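Local coordinates for protein 11R-lipoxygenase (Gersemia fruticosa, PDB 3VF1) that probably inserts molecular oxygen into polyunsaturated fatty acids at a non-heme iron, as a calcium-dependent lipoxygenase that carries a PLAT domain, at residues K610-M613 with A614-N618; D371-M374 with A375-L379. One frame throughout, in Å; residues are numbered along the deposited sequence.

Interactions 1 and 2 illustrate how two helices, each held together by its own local contacts, can share one apolar seam. Their centres lie about 12 Å apart. Ile612 of interaction 1 makes most of the link: its CG1 meets Met374 CE at 3.4 Å, its CG2 lies 3.7 Å from Leu377 CD1, and its CD1 touches Ile373 CG2 at 3.9 Å. Val611 CG1 adds a contact with Met374 CE at 4.0 Å. The short helix 609-615 is thereby laid against the beginning of the long helix 369-410. Neither contact belongs to the iron site, but helix 369-410 runs on from interaction 2 to His392 and His397, which bind the iron together with His575, Asn579 and Ile698.

Interaction 1 (K610-M613 with A614-N618); sequences KVIM and ASLAN
Ile612 sets its CG2 branch anti to its own backbone N, with CG1 beside that N (chi1 -76°), and Leu616 carries CG anti to its carbonyl carbon (chi1 -64°). These torsions lay the two side chains side by side, pointing the same way, and Ile612 CG2 meets Leu616 CD1 at 3.9 Å. The branch point of the leucine also leans on the backbone, Leu616 CG standing 3.4 Å from Ile612 O.

That carbonyl oxygen is gripped twice. Leu616 N reaches it at 3.1 Å in a nearly straight bond (167°), whereas Ser615 N comes from above the carbonyl plane in a more bent one. One residue earlier, Val611 O accepts from Ala614 N at 3.1 Å and only weakly from Ser615 N. Bonds to the third residue thus join those to the fourth, several of them bent or weak, as regular helical bonding gives out. Two waters add to these bonds: one donates to Val611 O and is also hydrogen-bonded to Ser615 OG at 3.2 Å, while another donates to both Met613 O and Ala617 O.

Beyond the turn, Leu616 O receives Arg597 NE, and Asn618 OD1 accepts from Gln621 N as the N-cap of the next helix. The whole is a frayed helix C-terminus, the junction at which helix 609-615 hands over to helix 619-632 in the lipoxygenase domain.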
# COMPACT_ATOMS: atom_id res chain seq x y z
N LYS A 610 8.95 -31.90 -19.37
CA LYS A 610 9.97 -31.10 -20.04
C LYS A 610 9.38 -29.96 -20.86
O LYS A 610 9.97 -28.88 -20.96
CB LYS A 610 10.85 -31.99 -20.93
CG LYS A 610 11.82 -32.87 -20.16
CD LYS A 610 12.88 -32.05 -19.44
CE LYS A 610 13.87 -32.95 -18.71
NZ LYS A 610 14.92 -32.17 -17.99
N VAL A 611 8.21 -30.19 -21.46
CA VAL A 611 7.54 -29.14 -22.22
C VAL A 611 7.19 -27.98 -21.31
O VAL A 611 7.37 -26.81 -21.67
CB VAL A 611 6.25 -29.66 -22.88
CG1 VAL A 611 5.42 -28.49 -23.43
CG2 VAL A 611 6.57 -30.65 -23.98
N ILE A 612 6.70 -28.31 -20.12
CA ILE A 612 6.32 -27.31 -19.14
C ILE A 612 7.54 -26.51 -18.67
O ILE A 612 7.46 -25.29 -18.51
CB ILE A 612 5.61 -27.96 -17.93
CG1 ILE A 612 4.18 -28.32 -18.32
CG2 ILE A 612 5.60 -27.01 -16.74
CD1 ILE A 612 3.44 -29.15 -17.29
N MET A 613 8.66 -27.19 -18.46
CA MET A 613 9.89 -26.53 -18.03
C MET A 613 10.38 -25.54 -19.08
O MET A 613 11.11 -24.61 -18.77
CB MET A 613 10.99 -27.55 -17.74
CG MET A 613 10.65 -28.55 -16.64
SD MET A 613 9.84 -27.79 -15.22
CE MET A 613 11.11 -26.64 -14.68
N ALA A 614 9.98 -25.75 -20.33
CA ALA A 614 10.42 -24.89 -21.43
C ALA A 614 9.59 -23.61 -21.48
O ALA A 614 10.04 -22.59 -22.02
CB ALA A 614 10.33 -25.63 -22.75
N SER A 615 8.38 -23.66 -20.92
CA SER A 615 7.52 -22.48 -20.86
C SER A 615 7.84 -21.63 -19.64
O SER A 615 7.90 -20.40 -19.73
CB SER A 615 6.05 -22.90 -20.83
OG SER A 615 5.61 -23.30 -22.12
N LEU A 616 8.03 -22.28 -18.50
CA LEU A 616 8.29 -21.57 -17.26
C LEU A 616 9.60 -20.78 -17.34
O LEU A 616 10.46 -21.07 -18.17
CB LEU A 616 8.33 -22.54 -16.08
CG LEU A 616 7.02 -23.27 -15.78
CD1 LEU A 616 7.18 -24.19 -14.58
CD2 LEU A 616 5.89 -22.28 -15.55
N ALA A 617 9.72 -19.78 -16.48
CA ALA A 617 10.88 -18.90 -16.46
C ALA A 617 12.18 -19.71 -16.42
O ALA A 617 12.23 -20.79 -15.84
CB ALA A 617 10.81 -17.97 -15.27
N ASN A 618 13.23 -19.17 -17.03
CA ASN A 618 14.54 -19.79 -16.96
C ASN A 618 15.19 -19.44 -15.62
O ASN A 618 14.58 -18.78 -14.78
CB ASN A 618 15.42 -19.35 -18.14
CG ASN A 618 15.67 -17.86 -18.16
OD1 ASN A 618 15.84 -17.22 -17.12
ND2 ASN A 618 15.70 -17.29 -19.36
O HOH W 1 6.95 -25.60 -23.82
O HOH W 2 12.79 -23.59 -16.83

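Interaction 2 (D371-M374 with A375-L379); sequences DWIM and AKLWL
Trp372 and Lys376, one helical turn apart, cross at about a right angle, the lysine's methylene chain passing over one face of the indole. Lys376 CG makes a CH-pi contact 4.1 Å from the centroid of the five-membered ring, and farther out Lys376 CD lies 3.5 Å from Trp372 NE1. The crossing brings both polar ends to one acceptor, Asp254 OD1, which takes a hydrogen bond from the indole N-H and a salt bridge from the ammonium. A leucine in place of Trp372 would probably leave the lysine chain without its flat support and the Asp254 carboxylate with one donor fewer.

Met374 and Trp378 instead run side by side. With CG anti to its backbone N (chi1 174°) and the chain bent at the next two torsions, the methionine brings SD to the edge of the indole, 3.3 Å from Trp378 NE1, in a Met-aromatic contact. Between these pairs, Ile373 CG2 packs on Leu377 CD1 at 4.0 Å.

Regular backbone bonds, such as Ala375 N to Asp371 O at 2.9 Å, hold the spacing. The shared carboxylate implies that the buried lysine is probably kept charged by Asp254, while the indole covers its methylenes.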
# COMPACT_ATOMS: atom_id res chain seq x y z
N ASP A 371 -1.66 -31.96 -19.14
CA ASP A 371 -2.38 -30.90 -19.84
C ASP A 371 -3.09 -30.00 -18.85
O ASP A 371 -3.04 -28.78 -18.95
CB ASP A 371 -3.40 -31.48 -20.83
CG ASP A 371 -2.82 -31.67 -22.23
OD1 ASP A 371 -1.60 -31.50 -22.40
OD2 ASP A 371 -3.60 -31.98 -23.15
N TRP A 372 -3.76 -30.61 -17.87
CA TRP A 372 -4.49 -29.86 -16.87
C TRP A 372 -3.55 -28.97 -16.06
O TRP A 372 -3.89 -27.83 -15.74
CB TRP A 372 -5.24 -30.81 -15.93
CG TRP A 372 -5.98 -30.10 -14.84
CD1 TRP A 372 -5.84 -30.28 -13.50
CD2 TRP A 372 -6.98 -29.08 -15.00
NE1 TRP A 372 -6.69 -29.45 -12.81
CE2 TRP A 372 -7.40 -28.70 -13.71
CE3 TRP A 372 -7.56 -28.46 -16.11
CZ2 TRP A 372 -8.37 -27.72 -13.50
CZ3 TRP A 372 -8.52 -27.49 -15.90
CH2 TRP A 372 -8.92 -27.13 -14.61
N ILE A 373 -2.38 -29.49 -15.72
CA ILE A 373 -1.38 -28.72 -15.00
C ILE A 373 -0.92 -27.53 -15.84
O ILE A 373 -0.78 -26.42 -15.33
CB ILE A 373 -0.17 -29.58 -14.60
CG1 ILE A 373 -0.54 -30.48 -13.41
CG2 ILE A 373 1.02 -28.71 -14.23
CD1 ILE A 373 0.52 -31.50 -13.05
N MET A 374 -0.70 -27.77 -17.13
CA MET A 374 -0.30 -26.70 -18.04
C MET A 374 -1.37 -25.61 -18.07
O MET A 374 -1.06 -24.42 -17.95
CB MET A 374 -0.08 -27.26 -19.44
CG MET A 374 0.20 -26.19 -20.50
SD MET A 374 1.79 -25.35 -20.28
CE MET A 374 2.92 -26.56 -20.97
N ALA A 375 -2.62 -26.02 -18.22
CA ALA A 375 -3.73 -25.07 -18.30
C ALA A 375 -3.78 -24.19 -17.05
O ALA A 375 -3.99 -22.98 -17.14
CB ALA A 375 -5.04 -25.81 -18.47
N LYS A 376 -3.58 -24.80 -15.89
CA LYS A 376 -3.62 -24.07 -14.62
C LYS A 376 -2.49 -23.06 -14.52
O LYS A 376 -2.69 -21.95 -14.03
CB LYS A 376 -3.57 -25.04 -13.44
CG LYS A 376 -4.85 -25.85 -13.25
CD LYS A 376 -4.83 -26.65 -11.96
CE LYS A 376 -3.74 -27.70 -11.95
NZ LYS A 376 -3.76 -28.52 -10.71
N LEU A 377 -1.31 -23.43 -15.00
CA LEU A 377 -0.15 -22.54 -14.94
C LEU A 377 -0.40 -21.27 -15.74
O LEU A 377 -0.00 -20.18 -15.32
CB LEU A 377 1.10 -23.25 -15.46
CG LEU A 377 1.64 -24.36 -14.55
CD1 LEU A 377 2.69 -25.19 -15.28
CD2 LEU A 377 2.23 -23.76 -13.28
N TRP A 378 -1.06 -21.40 -16.88
CA TRP A 378 -1.34 -20.25 -17.74
C TRP A 378 -2.41 -19.34 -17.14
O TRP A 378 -2.41 -18.13 -17.39
CB TRP A 378 -1.76 -20.71 -19.14
CG TRP A 378 -0.59 -21.07 -20.02
CD1 TRP A 378 -0.07 -22.32 -20.22
CD2 TRP A 378 0.19 -20.17 -20.81
NE1 TRP A 378 0.99 -22.25 -21.09
CE2 TRP A 378 1.17 -20.94 -21.46
CE3 TRP A 378 0.16 -18.79 -21.03
CZ2 TRP A 378 2.11 -20.38 -22.32
CZ3 TRP A 378 1.09 -18.23 -21.88
CH2 TRP A 378 2.05 -19.03 -22.52
N LEU A 379 -3.31 -19.91 -16.36
CA LEU A 379 -4.34 -19.12 -15.68
C LEU A 379 -3.70 -18.28 -14.57
O LEU A 379 -4.04 -17.11 -14.39
CB LEU A 379 -5.42 -20.03 -15.09
CG LEU A 379 -6.58 -19.33 -14.39
CD1 LEU A 379 -7.36 -18.46 -15.36
CD2 LEU A 379 -7.50 -20.36 -13.74